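Local coordinates for invasion protein INVA (Salmonella enterica, PDB 2X49) that takes part in bacterial invasion of the intestinal epithelium as an export apparatus component of the Salmonella type III secretion system, at residues Val81-Asp85 with Glu86-Phe90; Glu167-His171 with Ala172-Arg176. All coordinates share one frame; numbering follows the deposited sequence.

Both contacts belong to the C-terminal domain of InvA, and both lead into a helix; interaction 2 also follows the end of one. Interaction 1 comes first along the chain, where strand 78-80 of an antiparallel four-strand sheet runs out into a loop and then into the short helix 86-89. Interaction 2 follows in a helical region, at the bend between helix 162-169 and helix 174-185. Their centres lie about 51 Å apart on opposite sides of the chain's centre, and their nearest atoms stay about 33 Å apart, so they do not touch. They share the FHIPEP family region but neither a sheet nor a helix, and each joins only its own neighbouring elements.

Interaction 1 (Val81-Asp85 with Glu86-Phe90); sequences VNYSD and EVVSF
S84 OG has two partners: it accepts a weak capping bond from the backbone N of E86, 3.4 Å away, and is also hydrogen-bonded to the hydroxyl of Y120. With OG lodged between its own backbone N and carbonyl carbon (chi1 83°), it faces the first turn of the helix. The E86 carboxylate reaches the same Y120 hydroxyl through OE1. Behind this cap the turn closes on itself, V88 N donating to D85 O at 3.0 Å from well above the carbonyl plane. A bond from V87 N to S84 O is less certain, as V87 N sits too close to a neighbour in the model.

Y83 supplies the apolar side. Its CG is anti to the backbone N (chi1 -173°), which carries the ring over to V87, where CE1 meets CB obliquely at 3.4 Å. Beyond it the phenol oxygen OH rests 3.3 Å from V88 CG2. F105 stacks on the same ring. A calcium ion bound by N93 and E111 lies about 8 Å from the V87 side chain, which does not bind it. The cap itself is weak, and S84 OG and E86 OE1 share the Y120 hydroxyl, so the polar side of the turn is tied to a residue outside it while the Y83 ring packs on V87.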
loop_
_atom_site.group_PDB
_atom_site.type_symbol
_atom_site.label_atom_id
_atom_site.label_comp_id
_atom_site.label_asym_id
_atom_site.label_seq_id
_atom_site.Cartn_x
_atom_site.Cartn_y
_atom_site.Cartn_z
ATOM N N VAL A 81 6.155 -6.240 -15.144
ATOM C CA VAL A 81 5.156 -5.451 -14.338
ATOM C C VAL A 81 3.872 -5.166 -15.096
ATOM O O VAL A 81 2.777 -5.352 -14.578
ATOM C CB VAL A 81 5.778 -4.152 -13.751
ATOM C CG1 VAL A 81 4.748 -3.286 -12.961
ATOM C CG2 VAL A 81 7.018 -4.472 -12.842
ATOM N N ASN A 82 4.015 -4.739 -16.336
ATOM C CA ASN A 82 2.879 -4.416 -17.218
ATOM C C ASN A 82 2.660 -5.484 -18.287
ATOM O O ASN A 82 2.437 -5.221 -19.460
ATOM C CB ASN A 82 3.007 -3.010 -17.825
ATOM C CG ASN A 82 4.214 -2.864 -18.732
ATOM O OD1 ASN A 82 5.120 -3.676 -18.676
ATOM N ND2 ASN A 82 4.235 -1.820 -19.565
ATOM N N TYR A 83 2.665 -6.714 -17.817
ATOM C CA TYR A 83 2.400 -7.882 -18.699
ATOM C C TYR A 83 1.102 -7.770 -19.508
ATOM O O TYR A 83 0.096 -7.206 -19.075
ATOM C CB TYR A 83 2.316 -9.153 -17.852
ATOM C CG TYR A 83 2.208 -10.417 -18.666
ATOM C CD1 TYR A 83 3.329 -11.025 -19.201
ATOM C CD2 TYR A 83 0.970 -11.002 -18.905
ATOM C CE1 TYR A 83 3.228 -12.187 -19.971
ATOM C CE2 TYR A 83 0.851 -12.193 -19.666
ATOM C CZ TYR A 83 1.984 -12.770 -20.196
ATOM O OH TYR A 83 1.834 -13.931 -20.942
ATOM N N SER A 84 1.183 -8.281 -20.723
ATOM C CA SER A 84 0.014 -8.642 -21.525
ATOM C C SER A 84 0.220 -9.941 -22.290
ATOM O O SER A 84 1.338 -10.426 -22.472
ATOM C CB SER A 84 -0.370 -7.547 -22.488
ATOM O OG SER A 84 0.404 -7.589 -23.669
ATOM N N ASP A 85 -0.918 -10.469 -22.685
ATOM C CA ASP A 85 -1.042 -11.817 -23.302
ATOM C C ASP A 85 -0.307 -11.830 -24.621
ATOM O O ASP A 85 0.017 -12.874 -25.195
ATOM C CB ASP A 85 -2.502 -12.203 -23.545
ATOM C CG ASP A 85 -3.143 -12.823 -22.323
ATOM O OD1 ASP A 85 -2.416 -13.441 -21.514
ATOM O OD2 ASP A 85 -4.382 -12.718 -22.204
ATOM N N GLU A 86 -0.060 -10.625 -25.095
ATOM C CA GLU A 86 0.695 -10.448 -26.325
ATOM C C GLU A 86 2.053 -11.151 -26.227
ATOM O O GLU A 86 2.638 -11.608 -27.224
ATOM C CB GLU A 86 0.807 -8.955 -26.726
ATOM C CG GLU A 86 2.162 -8.489 -27.216
ATOM C CD GLU A 86 2.211 -6.986 -27.588
ATOM O OE1 GLU A 86 3.098 -6.298 -27.014
ATOM O OE2 GLU A 86 1.395 -6.487 -28.443
ATOM N N VAL A 87 2.501 -11.299 -24.995
ATOM C CA VAL A 87 3.840 -11.862 -24.722
ATOM C C VAL A 87 3.919 -13.306 -25.214
ATOM O O VAL A 87 4.925 -13.756 -25.748
ATOM C CB VAL A 87 4.224 -11.762 -23.241
ATOM C CG1 VAL A 87 5.416 -12.653 -22.924
ATOM C CG2 VAL A 87 4.476 -10.294 -22.874
ATOM N N VAL A 88 2.826 -14.025 -25.034
ATOM C CA VAL A 88 2.772 -15.447 -25.453
ATOM C C VAL A 88 2.762 -15.595 -27.002
ATOM O O VAL A 88 3.217 -16.590 -27.572
ATOM C CB VAL A 88 1.579 -16.167 -24.836
ATOM C CG1 VAL A 88 1.352 -17.562 -25.518
ATOM C CG2 VAL A 88 1.784 -16.243 -23.361
ATOM N N SER A 89 2.259 -14.567 -27.658
ATOM C CA SER A 89 2.264 -14.470 -29.139
ATOM C C SER A 89 3.640 -14.498 -29.702
ATOM O O SER A 89 3.867 -14.908 -30.839
ATOM C CB SER A 89 1.610 -13.175 -29.599
ATOM O OG SER A 89 0.232 -13.343 -29.470
ATOM N N PHE A 90 4.563 -14.060 -28.883
ATOM C CA PHE A 90 5.967 -13.876 -29.321
ATOM C C PHE A 90 6.775 -15.132 -29.080
ATOM O O PHE A 90 7.987 -15.200 -29.362
ATOM C CB PHE A 90 6.698 -12.749 -28.589
ATOM C CG PHE A 90 6.055 -11.432 -28.688
ATOM C CD1 PHE A 90 5.636 -10.914 -29.906
ATOM C CD2 PHE A 90 5.910 -10.658 -27.538
ATOM C CE1 PHE A 90 5.051 -9.656 -29.980
ATOM C CE2 PHE A 90 5.325 -9.402 -27.611
ATOM C CZ PHE A 90 4.902 -8.909 -28.829
#

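Interaction 2 (Glu167-His171 with Ala172-Arg176)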
loop_
_atom_site.group_PDB
_atom_site.type_symbol
_atom_site.label_atom_id
_atom_site.label_comp_id
_atom_site.label_asym_id
_atom_site.label_seq_id
_atom_site.Cartn_x
_atom_site.Cartn_y
_atom_site.Cartn_z
ATOM N N GLU A 167 0.552 24.816 17.955
ATOM C CA GLU A 167 -0.801 25.095 17.426
ATOM C C GLU A 167 -1.586 23.827 17.206
ATOM O O GLU A 167 -2.785 23.711 17.475
ATOM C CB GLU A 167 -0.734 25.902 16.127
ATOM C CG GLU A 167 -2.107 26.313 15.556
ATOM C CD GLU A 167 -3.021 27.143 16.497
ATOM O OE1 GLU A 167 -2.545 27.749 17.486
ATOM O OE2 GLU A 167 -4.247 27.197 16.204
ATOM N N VAL A 168 -0.906 22.841 16.660
ATOM C CA VAL A 168 -1.539 21.559 16.368
ATOM C C VAL A 168 -2.066 20.923 17.635
ATOM O O VAL A 168 -3.202 20.428 17.667
ATOM C CB VAL A 168 -0.607 20.611 15.616
ATOM C CG1 VAL A 168 -1.265 19.227 15.498
ATOM C CG2 VAL A 168 -0.377 21.182 14.219
ATOM N N LEU A 169 -1.267 21.015 18.681
ATOM C CA LEU A 169 -1.549 20.274 19.913
ATOM C C LEU A 169 -2.695 20.930 20.685
ATOM O O LEU A 169 -3.224 20.369 21.669
ATOM C CB LEU A 169 -0.314 20.142 20.787
ATOM C CG LEU A 169 0.624 19.026 20.360
ATOM C CD1 LEU A 169 1.853 19.003 21.271
ATOM C CD2 LEU A 169 -0.105 17.668 20.280
ATOM N N ARG A 170 -2.996 22.157 20.294
ATOM C CA ARG A 170 -4.103 22.889 20.906
ATOM C C ARG A 170 -5.432 22.349 20.431
ATOM O O ARG A 170 -6.471 22.604 21.032
ATOM C CB ARG A 170 -4.040 24.368 20.582
ATOM C CG ARG A 170 -3.184 25.126 21.519
ATOM C CD ARG A 170 -3.263 26.625 21.224
ATOM N NE ARG A 170 -4.411 27.286 21.796
ATOM C CZ ARG A 170 -5.368 27.923 21.135
ATOM N NH1 ARG A 170 -5.378 27.993 19.817
ATOM N NH2 ARG A 170 -6.326 28.515 21.839
ATOM N N HIS A 171 -5.383 21.642 19.317
ATOM C CA HIS A 171 -6.581 21.180 18.573
ATOM C C HIS A 171 -6.728 19.670 18.379
ATOM O O HIS A 171 -7.782 19.172 18.000
ATOM C CB HIS A 171 -6.724 21.914 17.222
ATOM C CG HIS A 171 -6.895 23.377 17.391
ATOM N ND1 HIS A 171 -8.084 23.925 17.823
ATOM C CD2 HIS A 171 -6.028 24.415 17.259
ATOM C CE1 HIS A 171 -7.938 25.233 17.953
ATOM N NE2 HIS A 171 -6.713 25.562 17.591
ATOM N N ALA A 172 -5.636 18.979 18.604
ATOM C CA ALA A 172 -5.564 17.507 18.502
ATOM C C ALA A 172 -4.607 16.967 19.540
ATOM O O ALA A 172 -3.538 17.531 19.752
ATOM C CB ALA A 172 -5.109 17.080 17.078
ATOM N N THR A 173 -5.003 15.888 20.208
ATOM C CA THR A 173 -4.120 15.207 21.151
ATOM C C THR A 173 -3.151 14.305 20.430
ATOM O O THR A 173 -3.361 13.964 19.261
ATOM C CB THR A 173 -4.868 14.308 22.129
ATOM O OG1 THR A 173 -5.580 13.325 21.379
ATOM C CG2 THR A 173 -5.895 15.141 22.995
ATOM N N VAL A 174 -2.122 13.900 21.167
ATOM C CA VAL A 174 -1.092 12.985 20.631
ATOM C C VAL A 174 -1.752 11.703 20.100
ATOM O O VAL A 174 -1.428 11.177 19.035
ATOM C CB VAL A 174 -0.003 12.629 21.666
ATOM C CG1 VAL A 174 0.885 11.550 21.107
ATOM C CG2 VAL A 174 0.824 13.864 22.052
ATOM N N GLN A 175 -2.739 11.252 20.841
ATOM C CA GLN A 175 -3.493 10.056 20.450
ATOM C C GLN A 175 -4.194 10.224 19.114
ATOM O O GLN A 175 -4.211 9.327 18.251
ATOM C CB GLN A 175 -4.530 9.690 21.516
ATOM C CG GLN A 175 -5.349 8.478 21.140
ATOM C CD GLN A 175 -4.509 7.204 21.020
ATOM O OE1 GLN A 175 -4.153 6.820 19.782
ATOM N NE2 GLN A 175 -4.203 6.562 22.026
ATOM N N ARG A 176 -4.777 11.391 18.939
ATOM C CA ARG A 176 -5.510 11.712 17.707
ATOM C C ARG A 176 -4.557 11.824 16.524
ATOM O O ARG A 176 -4.810 11.287 15.463
ATOM C CB ARG A 176 -6.340 13.009 17.887
ATOM C CG ARG A 176 -6.984 13.511 16.675
ATOM C CD ARG A 176 -7.834 12.549 15.949
ATOM N NE ARG A 176 -8.779 11.836 16.776
ATOM C CZ ARG A 176 -10.032 12.201 16.985
ATOM N NH1 ARG A 176 -10.511 13.302 16.431
ATOM N NH2 ARG A 176 -10.800 11.453 17.748
#
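A172 N donates to V168 O at 3.0 Å, approaching nearly along the C=O axis although the hydrogen bond is bent, with an N-H...O angle of 132°. The same oxygen accepts from H171 N, also at 3.0 Å, so one carbonyl takes up two successive amides where the first helix gives out. L169 meets the carbonyl oxygen of A172: its CA-H points at A172 O, with CA and O 3.4 Å apart, and with CG set beside the backbone N (chi1 -81°) CD2 is brought to 3.5 Å from that oxygen. CD2 also comes within 4.3 Å of V174 CG2, a loose apolar touch between the two helices.

Farther out, E167 has two weaker partners near the helix end. H171 NE2 donates weakly to E167 OE2 at 3.3 Å, and R170 NH1 makes a long salt bridge of 3.7 Å to E167 OE1. On the other flank, T173 OG1 accepts from R176 N at 3.2 Å and 153°. V168 packs on M198, L201 and A202 of helix 194-204, while V174 meets I147 and L154 of helix 147-158. This is a short interhelical connection in a helical region: the end of helix 162-169, an extended A172, then T173 as N-cap of helix 174-185.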